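Local coordinates for protein dipeptide Epimerase (Enterococcus faecalis V583, PDB 3JW7) that belongs to the mandelate racemase/muconate lactonizing enzyme family of the enolase superfamily and binds a magnesium ion in its barrel domain, at residues A[55-60]-A[93-98]; A[133-138]-A[156-161]; A[186-191]-A[212-217]. All blocks are in the same frame, centred on the assembly; numbering follows the deposited sequence.

Contacts 2 and 3 lie in the barrel domain and share one sheet: going round it, strands 128-135, 157-161, 185-189 and 211-215 are consecutive neighbours, so the two contacts, with centres about 10 Å apart, meet along 157-161 and 185-189. At the ligand end Lys161 NZ of contact 2 reaches Asp189 OD2 of contact 3 over 2.7 Å, in a salt bridge. Both contacts touch the bound tyrosine. Contact 1 belongs to the N-terminal domain, its centre about 26 Å from that of contact 2 and about 25 Å from that of contact 3. It stands off from the site without touching it, the side chain of Thr55 about 8 Å from the tyrosine.

Contact 1 (A[55-60]-A[93-98]); sequences TGETLA and AFAPAA
A carboxylate from another part of the chain, that of Glu57, binds a backbone N-H at the start of helix 96-114, whose N-cap residue, Ala95, brings no side-chain acceptor of its own. Glu57 OE2 accepts from Ala97 N through the syn lone pair of OE2, with 2.8 Å between the two atoms and 155° at the hydrogen. The carboxylate sits against the proline that opens the helix: Glu57 OE1 is 3.3 Å from Pro96 CG, and Ala97 CB lies 3.3 Å from Glu57 OE2.

The other oxygen is tied back to its own loop. Thr55 OG1 donates to Glu57 OE1 on the anti lone pair at 2.7 Å, and the same hydroxyl accepts from Glu57 N at 3.2 Å, which makes an ST turn through Gly56. Thr55 can do both because chi1 of 67° sets OG1 between its backbone N and carbonyl carbon, facing the glutamate. A water adds a further bond, donating to Glu57 OE2 at 2.6 Å.

Beside this polar cluster, Phe94 turns the edge of its ring to the loop, with CE2 3.5 Å from Thr55 O, while Pro96 CD rests over one face, offset toward the rim.

Bonds to both oxygens should restrict rotation of the carboxylate, and its place at the N-terminal end of helix 96-114 would probably stabilise its negative charge.

Contact 2 (A[133-138]-A[156-161]); sequences ITLGID and DTLKIK. With ILE (isoleucine), chain I; TYR (tyrosine), chain J.
Lys161 NZ, at the end of a side chain that leans on Thr134, is gripped from several sides: it donates to O of the bound isoleucine at 2.9 Å, lies 3.0 Å from OXT of the bound tyrosine, and is also bonded to Asp189 and Asn191. A bend at chi2 (-67°) carries the chain obliquely across Thr134, bringing Lys161 CG within 3.5 Å of Thr134 CG2. Lys159, extended throughout, runs alongside Thr134 in the same direction and donates from NZ to O of the tyrosine at 2.9 Å; Glu215 and Asp318 form salt bridges with it. Thr134 OG1 accepts from N of the isoleucine at 2.9 Å.

Beneath this polar face, strands 128-135 and 157-161 run parallel as neighbours in a beta-alpha-beta unit of the barrel. Lys159 is held through both backbone groups, its N-H going to Ile133 O at 2.9 Å and its carbonyl accepting from Leu135 N. On the face turned to the helices, Ile133 CG2 packs on Leu158 CD2 at 3.7 Å.

The lysines thus donate to the carbonyl O of isoleucine and to O of tyrosine, while the threonine accepts from the isoleucine N; the backbone bonds at Lys159, and that from Lys161 N to Leu135 O, probably help to set where both lysine chains start.

Contact 3 (A[186-191]-A[212-217]); sequences LRLDAN and ELVEQP. With MG (magnesium ion), chain L; TYR (tyrosine), chain J.
Arg187 and Glu212 form a side-on salt bridge, at the end away from the metal, between two parallel strands, 185-189 and 211-215, which belong to a beta-alpha-beta unit of the TIM-type barrel. Arg187 NE lies 2.6 Å from Glu212 OE1, and Arg187 NH2 reaches both carboxylate oxygens. The two flat groups are only 17° from coplanar; Asp132 and Arg316 extend the network.

At the other end of the strands Asp189 and Glu215 converge on the magnesium ion. Asp189 OD2 and Glu215 OE2 each bind it at 2.3 Å, their carboxylate planes 38° apart, and tyrosine OXT, a water and Asp240 are its other ligands. Lys161 and Lys159, from neighbouring strand 157-161, also hold these carboxylates. Asn191 ND2 donates to tyrosine OXT at 3.0 Å, while its backbone N bonds to Asp189 OD1, an Asx turn, which probably helps to orient the carboxylate.

Between these sites Leu188 is bonded through its N-H to Leu213 O and through its carbonyl to Glu215 N, the latter at 2.7 Å. Its side chain packs on Val214, away from the metal, where Leu188 CD1 and Val214 CG2 are 4.2 Å apart. Beyond the strands, Ala190 CB rests 3.9 Å from Pro217 CA.

Contact 1 (A[55-60]-A[93-98])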
ATOM      1  N   THR A  55       2.475  -3.872  11.318  1.00 17.04           N
ATOM      2  CA  THR A  55       2.701  -5.315  11.338  1.00 18.93           C
ATOM      3  C   THR A  55       3.614  -5.796  12.456  1.00 18.33           C
ATOM      4  O   THR A  55       3.699  -6.996  12.710  1.00 18.65           O
ATOM      5  CB  THR A  55       3.342  -5.795  10.020  1.00 17.70           C
ATOM      6  OG1 THR A  55       4.670  -5.265   9.924  1.00 16.52           O
ATOM      7  CG2 THR A  55       2.534  -5.317   8.828  1.00 21.62           C
ATOM      8  N   GLY A  56       4.314  -4.872  13.109  1.00 16.92           N
ATOM      9  CA  GLY A  56       5.227  -5.269  14.170  1.00 15.55           C
ATOM     10  C   GLY A  56       6.632  -5.529  13.648  1.00 16.80           C
ATOM     11  O   GLY A  56       7.577  -5.702  14.421  1.00 16.54           O
ATOM     12  N   GLU A  57       6.784  -5.555  12.330  1.00 15.47           N
ATOM     13  CA  GLU A  57       8.097  -5.790  11.736  1.00 16.06           C
ATOM     14  C   GLU A  57       9.020  -4.593  11.929  1.00 15.77           C
ATOM     15  O   GLU A  57       8.576  -3.445  11.943  1.00 13.39           O
ATOM     16  CB  GLU A  57       7.960  -6.078  10.245  1.00 17.46           C
ATOM     17  CG  GLU A  57       7.369  -7.435   9.925  1.00 16.80           C
ATOM     18  CD  GLU A  57       6.916  -7.509   8.486  1.00 19.36           C
ATOM     19  OE1 GLU A  57       5.953  -6.792   8.145  1.00 21.88           O
ATOM     20  OE2 GLU A  57       7.522  -8.266   7.701  1.00 19.71           O
ATOM     21  N   THR A  58      10.310  -4.878  12.078  1.00 12.96           N
ATOM     22  CA  THR A  58      11.311  -3.842  12.272  1.00 15.96           C
ATOM     23  C   THR A  58      12.345  -3.995  11.171  1.00 16.60           C
ATOM     24  O   THR A  58      12.395  -5.025  10.502  1.00 18.55           O
ATOM     25  CB  THR A  58      12.023  -3.997  13.627  1.00 17.40           C
ATOM     26  OG1 THR A  58      12.732  -5.240  13.652  1.00 19.63           O
ATOM     27  CG2 THR A  58      11.015  -3.967  14.771  1.00 20.64           C
ATOM     28  N   LEU A  59      13.174  -2.975  10.979  1.00 15.96           N
ATOM     29  CA  LEU A  59      14.186  -3.061   9.943  1.00 16.69           C
ATOM     30  C   LEU A  59      15.192  -4.175  10.244  1.00 15.55           C
ATOM     31  O   LEU A  59      15.571  -4.927   9.350  1.00 14.20           O
ATOM     32  CB  LEU A  59      14.912  -1.721   9.789  1.00 18.90           C
ATOM     33  CG  LEU A  59      15.965  -1.676   8.676  1.00 21.15           C
ATOM     34  CD1 LEU A  59      15.328  -2.037   7.321  1.00 21.44           C
ATOM     35  CD2 LEU A  59      16.579  -0.282   8.629  1.00 22.32           C
ATOM     36  N   ALA A  60      15.619  -4.290  11.498  1.00 16.42           N
ATOM     37  CA  ALA A  60      16.587  -5.325  11.866  1.00 15.77           C
ATOM     38  C   ALA A  60      16.021  -6.728  11.655  1.00 16.05           C
ATOM     39  O   ALA A  60      16.714  -7.618  11.160  1.00 16.11           O
ATOM     40  CB  ALA A  60      17.026  -5.143  13.315  1.00 16.97           C
ATOM     41  N   ALA A  93       7.145 -17.968   9.498  1.00 14.77           N
ATOM     42  CA  ALA A  93       5.696 -18.022   9.644  1.00 15.41           C
ATOM     43  C   ALA A  93       5.036 -16.664   9.424  1.00 14.89           C
ATOM     44  O   ALA A  93       3.827 -16.595   9.180  1.00 16.75           O
ATOM     45  CB  ALA A  93       5.334 -18.546  11.027  1.00 14.00           C
ATOM     46  N   PHE A  94       5.816 -15.588   9.520  1.00 14.90           N
ATOM     47  CA  PHE A  94       5.283 -14.238   9.332  1.00 15.95           C
ATOM     48  C   PHE A  94       6.380 -13.194   9.129  1.00 15.13           C
ATOM     49  O   PHE A  94       7.126 -12.881  10.057  1.00 13.91           O
ATOM     50  CB  PHE A  94       4.426 -13.822  10.539  1.00 16.02           C
ATOM     51  CG  PHE A  94       3.808 -12.455  10.401  1.00 16.13           C
ATOM     52  CD1 PHE A  94       2.782 -12.231   9.484  1.00 17.30           C
ATOM     53  CD2 PHE A  94       4.264 -11.389  11.169  1.00 18.23           C
ATOM     54  CE1 PHE A  94       2.220 -10.958   9.338  1.00 17.72           C
ATOM     55  CE2 PHE A  94       3.708 -10.112  11.030  1.00 19.65           C
ATOM     56  CZ  PHE A  94       2.685  -9.901  10.112  1.00 18.30           C
ATOM     57  N   ALA A  95       6.470 -12.659   7.912  1.00 15.11           N
ATOM     58  CA  ALA A  95       7.450 -11.624   7.575  1.00 12.44           C
ATOM     59  C   ALA A  95       7.108 -11.056   6.195  1.00 13.41           C
ATOM     60  O   ALA A  95       7.909 -11.136   5.266  1.00 11.20           O
ATOM     61  CB  ALA A  95       8.873 -12.205   7.565  1.00 14.42           C
ATOM     62  N   PRO A  96       5.914 -10.458   6.054  1.00 13.31           N
ATOM     63  CA  PRO A  96       5.507  -9.898   4.766  1.00 12.85           C
ATOM     64  C   PRO A  96       6.461  -8.880   4.137  1.00 12.79           C
ATOM     65  O   PRO A  96       6.604  -8.845   2.914  1.00 12.88           O
ATOM     66  CB  PRO A  96       4.104  -9.337   5.054  1.00 11.18           C
ATOM     67  CG  PRO A  96       4.146  -9.023   6.525  1.00 12.78           C
ATOM     68  CD  PRO A  96       4.902 -10.197   7.094  1.00 12.07           C
ATOM     69  N   ALA A  97       7.125  -8.062   4.949  1.00 12.25           N
ATOM     70  CA  ALA A  97       8.051  -7.081   4.387  1.00 13.98           C
ATOM     71  C   ALA A  97       9.221  -7.805   3.724  1.00 14.65           C
ATOM     72  O   ALA A  97       9.612  -7.473   2.615  1.00 13.61           O
ATOM     73  CB  ALA A  97       8.566  -6.128   5.480  1.00 14.79           C
ATOM     74  N   ALA A  98       9.769  -8.809   4.406  1.00 13.54           N
ATOM     75  CA  ALA A  98      10.905  -9.560   3.873  1.00 11.78           C
ATOM     76  C   ALA A  98      10.530 -10.377   2.636  1.00 11.93           C
ATOM     77  O   ALA A  98      11.308 -10.470   1.684  1.00 13.33           O
ATOM     78  CB  ALA A  98      11.473 -10.485   4.952  1.00 11.58           C
TER
HETATM   79  O   HOH W   1      10.032  -8.720   7.815  1.00 16.61           O

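Contact 2 (A[133-138]-A[156-161])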
ATOM      1  N   ILE A 133      -3.645  11.468  -2.422  1.00 16.11           N
ATOM      2  CA  ILE A 133      -2.518  11.919  -1.627  1.00 16.65           C
ATOM      3  C   ILE A 133      -3.102  12.013  -0.235  1.00 16.15           C
ATOM      4  O   ILE A 133      -4.266  12.389  -0.070  1.00 17.95           O
ATOM      5  CB  ILE A 133      -1.947  13.293  -2.094  1.00 17.31           C
ATOM      6  CG1 ILE A 133      -0.672  13.609  -1.295  1.00 18.19           C
ATOM      7  CG2 ILE A 133      -2.979  14.398  -1.908  1.00 18.02           C
ATOM      8  CD1 ILE A 133       0.188  14.731  -1.882  1.00 20.91           C
ATOM      9  N   THR A 134      -2.305  11.643   0.759  1.00 15.02           N
ATOM     10  CA  THR A 134      -2.733  11.639   2.150  1.00 15.57           C
ATOM     11  C   THR A 134      -2.421  12.901   2.942  1.00 15.28           C
ATOM     12  O   THR A 134      -1.347  13.487   2.804  1.00 16.33           O
ATOM     13  CB  THR A 134      -2.096  10.441   2.898  1.00 15.81           C
ATOM     14  OG1 THR A 134      -2.472   9.225   2.245  1.00 17.67           O
ATOM     15  CG2 THR A 134      -2.565  10.395   4.352  1.00 14.96           C
ATOM     16  N   LEU A 135      -3.378  13.299   3.773  1.00 17.44           N
ATOM     17  CA  LEU A 135      -3.244  14.456   4.645  1.00 18.93           C
ATOM     18  C   LEU A 135      -3.149  13.905   6.060  1.00 19.30           C
ATOM     19  O   LEU A 135      -4.106  13.312   6.565  1.00 18.98           O
ATOM     20  CB  LEU A 135      -4.471  15.368   4.542  1.00 20.67           C
ATOM     21  CG  LEU A 135      -4.793  15.976   3.172  1.00 22.28           C
ATOM     22  CD1 LEU A 135      -6.043  16.836   3.277  1.00 24.64           C
ATOM     23  CD2 LEU A 135      -3.617  16.803   2.685  1.00 25.90           C
ATOM     24  N   GLY A 136      -1.992  14.085   6.690  1.00 18.22           N
ATOM     25  CA  GLY A 136      -1.810  13.601   8.046  1.00 18.27           C
ATOM     26  C   GLY A 136      -2.653  14.357   9.061  1.00 20.00           C
ATOM     27  O   GLY A 136      -3.101  15.479   8.810  1.00 18.38           O
ATOM     28  N   ILE A 137      -2.867  13.739  10.215  1.00 18.59           N
ATOM     29  CA  ILE A 137      -3.661  14.350  11.274  1.00 20.43           C
ATOM     30  C   ILE A 137      -3.066  15.678  11.736  1.00 21.90           C
ATOM     31  O   ILE A 137      -1.860  15.789  11.963  1.00 21.09           O
ATOM     32  CB  ILE A 137      -3.766  13.415  12.503  1.00 18.52           C
ATOM     33  CG1 ILE A 137      -4.486  12.119  12.105  1.00 18.53           C
ATOM     34  CG2 ILE A 137      -4.506  14.121  13.642  1.00 21.32           C
ATOM     35  CD1 ILE A 137      -4.655  11.112  13.245  1.00 18.04           C
ATOM     36  N   ASP A 138      -3.925  16.683  11.869  1.00 22.33           N
ATOM     37  CA  ASP A 138      -3.501  18.001  12.335  1.00 23.71           C
ATOM     38  C   ASP A 138      -4.758  18.815  12.614  1.00 23.63           C
ATOM     39  O   ASP A 138      -5.873  18.306  12.494  1.00 21.82           O
ATOM     40  CB  ASP A 138      -2.654  18.703  11.272  1.00 23.04           C
ATOM     41  CG  ASP A 138      -1.669  19.697  11.868  1.00 26.23           C
ATOM     42  OD1 ASP A 138      -2.029  20.389  12.845  1.00 25.01           O
ATOM     43  OD2 ASP A 138      -0.537  19.791  11.349  1.00 24.67           O
ATOM     44  N   ASP A 156      -7.315  15.222  -7.383  1.00 22.83           N
ATOM     45  CA  ASP A 156      -8.772  15.298  -7.340  1.00 24.20           C
ATOM     46  C   ASP A 156      -9.333  14.369  -6.264  1.00 22.69           C
ATOM     47  O   ASP A 156     -10.545  14.280  -6.069  1.00 20.92           O
ATOM     48  CB  ASP A 156      -9.366  14.936  -8.708  1.00 27.94           C
ATOM     49  CG  ASP A 156      -9.136  13.480  -9.089  1.00 33.09           C
ATOM     50  OD1 ASP A 156      -9.475  13.112 -10.234  1.00 36.79           O
ATOM     51  OD2 ASP A 156      -8.627  12.699  -8.254  1.00 36.84           O
ATOM     52  N   THR A 157      -8.438  13.676  -5.565  1.00 20.22           N
ATOM     53  CA  THR A 157      -8.841  12.764  -4.506  1.00 17.18           C
ATOM     54  C   THR A 157      -7.887  12.895  -3.333  1.00 16.56           C
ATOM     55  O   THR A 157      -6.682  12.724  -3.490  1.00 18.29           O
ATOM     56  CB  THR A 157      -8.812  11.315  -4.982  1.00 18.10           C
ATOM     57  OG1 THR A 157      -9.623  11.184  -6.156  1.00 18.23           O
ATOM     58  CG2 THR A 157      -9.323  10.387  -3.882  1.00 18.00           C
ATOM     59  N   LEU A 158      -8.436  13.197  -2.164  1.00 15.35           N
ATOM     60  CA  LEU A 158      -7.637  13.355  -0.958  1.00 17.78           C
ATOM     61  C   LEU A 158      -8.007  12.296   0.075  1.00 16.52           C
ATOM     62  O   LEU A 158      -9.184  12.035   0.311  1.00 17.79           O
ATOM     63  CB  LEU A 158      -7.873  14.742  -0.355  1.00 19.16           C
ATOM     64  CG  LEU A 158      -7.697  15.932  -1.298  1.00 20.57           C
ATOM     65  CD1 LEU A 158      -8.058  17.213  -0.558  1.00 21.15           C
ATOM     66  CD2 LEU A 158      -6.266  15.983  -1.821  1.00 20.12           C
ATOM     67  N   LYS A 159      -6.995  11.685   0.684  1.00 17.11           N
ATOM     68  CA  LYS A 159      -7.216  10.677   1.714  1.00 14.83           C
ATOM     69  C   LYS A 159      -6.989  11.390   3.044  1.00 15.24           C
ATOM     70  O   LYS A 159      -5.869  11.780   3.362  1.00 16.08           O
ATOM     71  CB  LYS A 159      -6.232   9.513   1.545  1.00 15.74           C
ATOM     72  CG  LYS A 159      -6.311   8.468   2.645  1.00 17.62           C
ATOM     73  CD  LYS A 159      -5.591   7.184   2.249  1.00 17.15           C
ATOM     74  CE  LYS A 159      -5.369   6.282   3.452  1.00 17.78           C
ATOM     75  NZ  LYS A 159      -4.904   4.913   3.074  1.00 16.47           N
ATOM     76  N   ILE A 160      -8.063  11.563   3.806  1.00 15.35           N
ATOM     77  CA  ILE A 160      -8.016  12.279   5.080  1.00 16.23           C
ATOM     78  C   ILE A 160      -7.788  11.398   6.300  1.00 16.74           C
ATOM     79  O   ILE A 160      -8.597  10.526   6.599  1.00 16.52           O
ATOM     80  CB  ILE A 160      -9.335  13.055   5.320  1.00 16.62           C
ATOM     81  CG1 ILE A 160      -9.636  13.956   4.123  1.00 18.98           C
ATOM     82  CG2 ILE A 160      -9.237  13.857   6.605  1.00 18.36           C
ATOM     83  CD1 ILE A 160     -10.964  14.713   4.234  1.00 19.83           C
ATOM     84  N   LYS A 161      -6.690  11.640   7.012  1.00 15.35           N
ATOM     85  CA  LYS A 161      -6.404  10.877   8.219  1.00 16.05           C
ATOM     86  C   LYS A 161      -7.136  11.501   9.409  1.00 17.56           C
ATOM     87  O   LYS A 161      -7.094  12.717   9.616  1.00 16.03           O
ATOM     88  CB  LYS A 161      -4.898  10.851   8.506  1.00 15.43           C
ATOM     89  CG  LYS A 161      -4.074  10.028   7.517  1.00 13.37           C
ATOM     90  CD  LYS A 161      -4.408   8.540   7.623  1.00 14.39           C
ATOM     91  CE  LYS A 161      -3.553   7.713   6.661  1.00 13.33           C
ATOM     92  NZ  LYS A 161      -3.847   6.245   6.808  1.00 13.10           N
TER
HETATM   93  N   ILE I 355      -0.917   6.733   2.272  1.00 16.52           N
HETATM   94  CA  ILE I 355      -0.061   5.879   3.145  1.00 18.82           C
HETATM   95  C   ILE I 355      -0.859   5.300   4.305  1.00 19.11           C
HETATM   96  O   ILE I 355      -1.792   5.933   4.807  1.00 19.85           O
HETATM   97  CB  ILE I 355       1.129   6.672   3.746  1.00 19.11           C
HETATM   98  CG1 ILE I 355       0.610   7.943   4.414  1.00 19.31           C
HETATM   99  CG2 ILE I 355       2.171   6.954   2.668  1.00 20.81           C
HETATM  100  CD1 ILE I 355       1.621   8.632   5.329  1.00 18.10           C
HETATM  101  N   TYR J 356      -0.479   4.092   4.716  1.00 18.57           N
HETATM  102  CA  TYR J 356      -1.123   3.387   5.818  1.00 18.29           C
HETATM  103  C   TYR J 356      -2.632   3.250   5.615  1.00 17.96           C
HETATM  104  O   TYR J 356      -3.054   3.079   4.449  1.00 16.29           O
HETATM  105  CB  TYR J 356      -0.830   4.105   7.140  1.00 18.84           C
HETATM  106  CG  TYR J 356       0.639   4.152   7.530  1.00 19.27           C
HETATM  107  CD1 TYR J 356       1.195   5.313   8.061  1.00 19.04           C
HETATM  108  CD2 TYR J 356       1.459   3.027   7.417  1.00 20.15           C
HETATM  109  CE1 TYR J 356       2.527   5.363   8.472  1.00 20.04           C
HETATM  110  CE2 TYR J 356       2.804   3.064   7.832  1.00 20.38           C
HETATM  111  CZ  TYR J 356       3.324   4.240   8.361  1.00 20.73           C
HETATM  112  OH  TYR J 356       4.630   4.302   8.799  1.00 22.47           O
HETATM  113  OXT TYR J 356      -3.367   3.292   6.625  1.00 16.02           O

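Contact 3 (A[186-191]-A[212-217])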
ATOM      1  N   LEU A 186     -13.261  12.790  -1.342  1.00 18.65           N
ATOM      2  CA  LEU A 186     -12.636  12.669  -0.035  1.00 19.44           C
ATOM      3  C   LEU A 186     -12.893  11.296   0.576  1.00 19.44           C
ATOM      4  O   LEU A 186     -14.040  10.887   0.751  1.00 19.14           O
ATOM      5  CB  LEU A 186     -13.166  13.745   0.920  1.00 19.56           C
ATOM      6  CG  LEU A 186     -13.012  15.217   0.517  1.00 18.91           C
ATOM      7  CD1 LEU A 186     -13.671  16.100   1.575  1.00 18.25           C
ATOM      8  CD2 LEU A 186     -11.542  15.570   0.360  1.00 19.21           C
ATOM      9  N   ARG A 187     -11.819  10.576   0.870  1.00 19.11           N
ATOM     10  CA  ARG A 187     -11.939   9.276   1.507  1.00 18.72           C
ATOM     11  C   ARG A 187     -11.301   9.468   2.880  1.00 17.83           C
ATOM     12  O   ARG A 187     -10.332  10.219   3.017  1.00 20.84           O
ATOM     13  CB  ARG A 187     -11.229   8.187   0.686  1.00 18.95           C
ATOM     14  CG  ARG A 187      -9.785   8.472   0.317  1.00 20.41           C
ATOM     15  CD  ARG A 187      -9.221   7.402  -0.631  1.00 23.41           C
ATOM     16  NE  ARG A 187     -10.017   7.248  -1.850  1.00 22.35           N
ATOM     17  CZ  ARG A 187      -9.512   6.961  -3.049  1.00 19.80           C
ATOM     18  NH1 ARG A 187      -8.206   6.797  -3.210  1.00 21.38           N
ATOM     19  NH2 ARG A 187     -10.315   6.833  -4.095  1.00 20.67           N
ATOM     20  N   LEU A 188     -11.872   8.828   3.895  1.00 15.94           N
ATOM     21  CA  LEU A 188     -11.378   8.960   5.267  1.00 17.44           C
ATOM     22  C   LEU A 188     -10.693   7.692   5.734  1.00 16.06           C
ATOM     23  O   LEU A 188     -11.014   6.606   5.270  1.00 17.17           O
ATOM     24  CB  LEU A 188     -12.534   9.245   6.228  1.00 17.18           C
ATOM     25  CG  LEU A 188     -13.550  10.326   5.849  1.00 20.75           C
ATOM     26  CD1 LEU A 188     -14.545  10.473   6.993  1.00 20.38           C
ATOM     27  CD2 LEU A 188     -12.846  11.655   5.576  1.00 19.91           C
ATOM     28  N   ASP A 189      -9.766   7.838   6.674  1.00 16.45           N
ATOM     29  CA  ASP A 189      -9.052   6.693   7.226  1.00 14.48           C
ATOM     30  C   ASP A 189      -8.845   6.957   8.710  1.00 15.09           C
ATOM     31  O   ASP A 189      -8.086   7.847   9.086  1.00 15.50           O
ATOM     32  CB  ASP A 189      -7.702   6.523   6.533  1.00 14.25           C
ATOM     33  CG  ASP A 189      -7.012   5.224   6.912  1.00 16.26           C
ATOM     34  OD1 ASP A 189      -7.381   4.630   7.951  1.00 15.48           O
ATOM     35  OD2 ASP A 189      -6.092   4.809   6.175  1.00 15.32           O
ATOM     36  N   ALA A 190      -9.517   6.172   9.546  1.00 14.18           N
ATOM     37  CA  ALA A 190      -9.442   6.323  10.994  1.00 15.51           C
ATOM     38  C   ALA A 190      -8.375   5.459  11.649  1.00 14.79           C
ATOM     39  O   ALA A 190      -8.128   5.581  12.845  1.00 15.88           O
ATOM     40  CB  ALA A 190     -10.801   6.011  11.610  1.00 15.12           C
ATOM     41  N   ASN A 191      -7.747   4.591  10.863  1.00 17.22           N
ATOM     42  CA  ASN A 191      -6.711   3.692  11.368  1.00 17.32           C
ATOM     43  C   ASN A 191      -7.055   3.035  12.709  1.00 16.54           C
ATOM     44  O   ASN A 191      -6.292   3.127  13.682  1.00 15.92           O
ATOM     45  CB  ASN A 191      -5.357   4.415  11.454  1.00 15.64           C
ATOM     46  CG  ASN A 191      -4.686   4.567  10.091  1.00 18.06           C
ATOM     47  OD1 ASN A 191      -4.534   5.678   9.578  1.00 17.15           O
ATOM     48  ND2 ASN A 191      -4.291   3.443   9.493  1.00 16.01           N
ATOM     49  N   GLU A 212     -16.474   9.620   0.193  1.00 19.08           N
ATOM     50  CA  GLU A 212     -16.372   8.508  -0.749  1.00 19.51           C
ATOM     51  C   GLU A 212     -16.373   7.154  -0.043  1.00 19.48           C
ATOM     52  O   GLU A 212     -17.102   6.235  -0.425  1.00 20.40           O
ATOM     53  CB  GLU A 212     -15.110   8.627  -1.600  1.00 20.13           C
ATOM     54  CG  GLU A 212     -14.874   7.401  -2.473  1.00 23.62           C
ATOM     55  CD  GLU A 212     -13.475   7.337  -3.042  1.00 27.44           C
ATOM     56  OE1 GLU A 212     -12.528   7.739  -2.337  1.00 29.07           O
ATOM     57  OE2 GLU A 212     -13.324   6.865  -4.186  1.00 29.13           O
ATOM     58  N   LEU A 213     -15.551   7.034   0.992  1.00 17.73           N
ATOM     59  CA  LEU A 213     -15.457   5.792   1.736  1.00 16.78           C
ATOM     60  C   LEU A 213     -14.720   6.064   3.030  1.00 17.11           C
ATOM     61  O   LEU A 213     -14.139   7.136   3.206  1.00 16.81           O
ATOM     62  CB  LEU A 213     -14.691   4.741   0.912  1.00 17.49           C
ATOM     63  CG  LEU A 213     -13.221   5.020   0.548  1.00 18.81           C
ATOM     64  CD1 LEU A 213     -12.303   4.721   1.736  1.00 16.33           C
ATOM     65  CD2 LEU A 213     -12.825   4.144  -0.637  1.00 18.96           C
ATOM     66  N   VAL A 214     -14.770   5.095   3.936  1.00 16.13           N
ATOM     67  CA  VAL A 214     -14.073   5.190   5.204  1.00 16.96           C
ATOM     68  C   VAL A 214     -13.257   3.919   5.383  1.00 15.78           C
ATOM     69  O   VAL A 214     -13.784   2.807   5.286  1.00 15.29           O
ATOM     70  CB  VAL A 214     -15.042   5.325   6.394  1.00 16.00           C
ATOM     71  CG1 VAL A 214     -14.250   5.426   7.690  1.00 16.52           C
ATOM     72  CG2 VAL A 214     -15.929   6.565   6.208  1.00 19.50           C
ATOM     73  N   GLU A 215     -11.967   4.102   5.642  1.00 16.71           N
ATOM     74  CA  GLU A 215     -11.037   3.001   5.842  1.00 17.61           C
ATOM     75  C   GLU A 215     -10.887   2.615   7.311  1.00 17.27           C
ATOM     76  O   GLU A 215     -10.785   3.488   8.178  1.00 16.37           O
ATOM     77  CB  GLU A 215      -9.655   3.398   5.328  1.00 20.66           C
ATOM     78  CG  GLU A 215      -9.220   2.726   4.058  1.00 22.16           C
ATOM     79  CD  GLU A 215      -7.810   3.124   3.662  1.00 21.78           C
ATOM     80  OE1 GLU A 215      -7.636   4.209   3.077  1.00 19.50           O
ATOM     81  OE2 GLU A 215      -6.875   2.352   3.952  1.00 19.28           O
ATOM     82  N   GLN A 216     -10.869   1.304   7.558  1.00 15.17           N
ATOM     83  CA  GLN A 216     -10.674   0.704   8.878  1.00 15.78           C
ATOM     84  C   GLN A 216     -11.063   1.587  10.064  1.00 15.80           C
ATOM     85  O   GLN A 216     -10.205   2.044  10.816  1.00 15.99           O
ATOM     86  CB  GLN A 216      -9.204   0.299   9.020  1.00 16.49           C
ATOM     87  CG  GLN A 216      -8.902  -0.676  10.144  1.00 15.37           C
ATOM     88  CD  GLN A 216      -9.462  -2.059   9.874  1.00 15.66           C
ATOM     89  OE1 GLN A 216      -9.365  -2.577   8.758  1.00 17.86           O
ATOM     90  NE2 GLN A 216     -10.043  -2.667  10.895  1.00 16.28           N
ATOM     91  N   PRO A 217     -12.368   1.814  10.261  1.00 16.48           N
ATOM     92  CA  PRO A 217     -12.815   2.654  11.377  1.00 17.41           C
ATOM     93  C   PRO A 217     -12.590   2.067  12.769  1.00 18.45           C
ATOM     94  O   PRO A 217     -12.411   2.812  13.742  1.00 18.72           O
ATOM     95  CB  PRO A 217     -14.296   2.876  11.064  1.00 16.57           C
ATOM     96  CG  PRO A 217     -14.685   1.631  10.340  1.00 18.45           C
ATOM     97  CD  PRO A 217     -13.502   1.415   9.412  1.00 16.45           C
TER
HETATM   98 MG    MG L 358      -5.439   2.623   5.764  1.00 18.91          MG
HETATM   99  N   TYR J 356      -0.479   4.092   4.716  1.00 18.57           N
HETATM  100  CA  TYR J 356      -1.123   3.387   5.818  1.00 18.29           C
HETATM  101  C   TYR J 356      -2.632   3.250   5.615  1.00 17.96           C
HETATM  102  O   TYR J 356      -3.054   3.079   4.449  1.00 16.29           O
HETATM  103  CB  TYR J 356      -0.830   4.105   7.140  1.00 18.84           C
HETATM  104  CG  TYR J 356       0.639   4.152   7.530  1.00 19.27           C
HETATM  105  CD1 TYR J 356       1.195   5.313   8.061  1.00 19.04           C
HETATM  106  CD2 TYR J 356       1.459   3.027   7.417  1.00 20.15           C
HETATM  107  CE1 TYR J 356       2.527   5.363   8.472  1.00 20.04           C
HETATM  108  CE2 TYR J 356       2.804   3.064   7.832  1.00 20.38           C
HETATM  109  CZ  TYR J 356       3.324   4.240   8.361  1.00 20.73           C
HETATM  110  OH  TYR J 356       4.630   4.302   8.799  1.00 22.47           O
HETATM  111  OXT TYR J 356      -3.367   3.292   6.625  1.00 16.02           O
HETATM  112  O   HOH W   2      -9.227   6.354   2.881  1.00 17.86           O
HETATM  113  O   HOH W   3      -6.778   2.026   7.700  1.00 14.16           O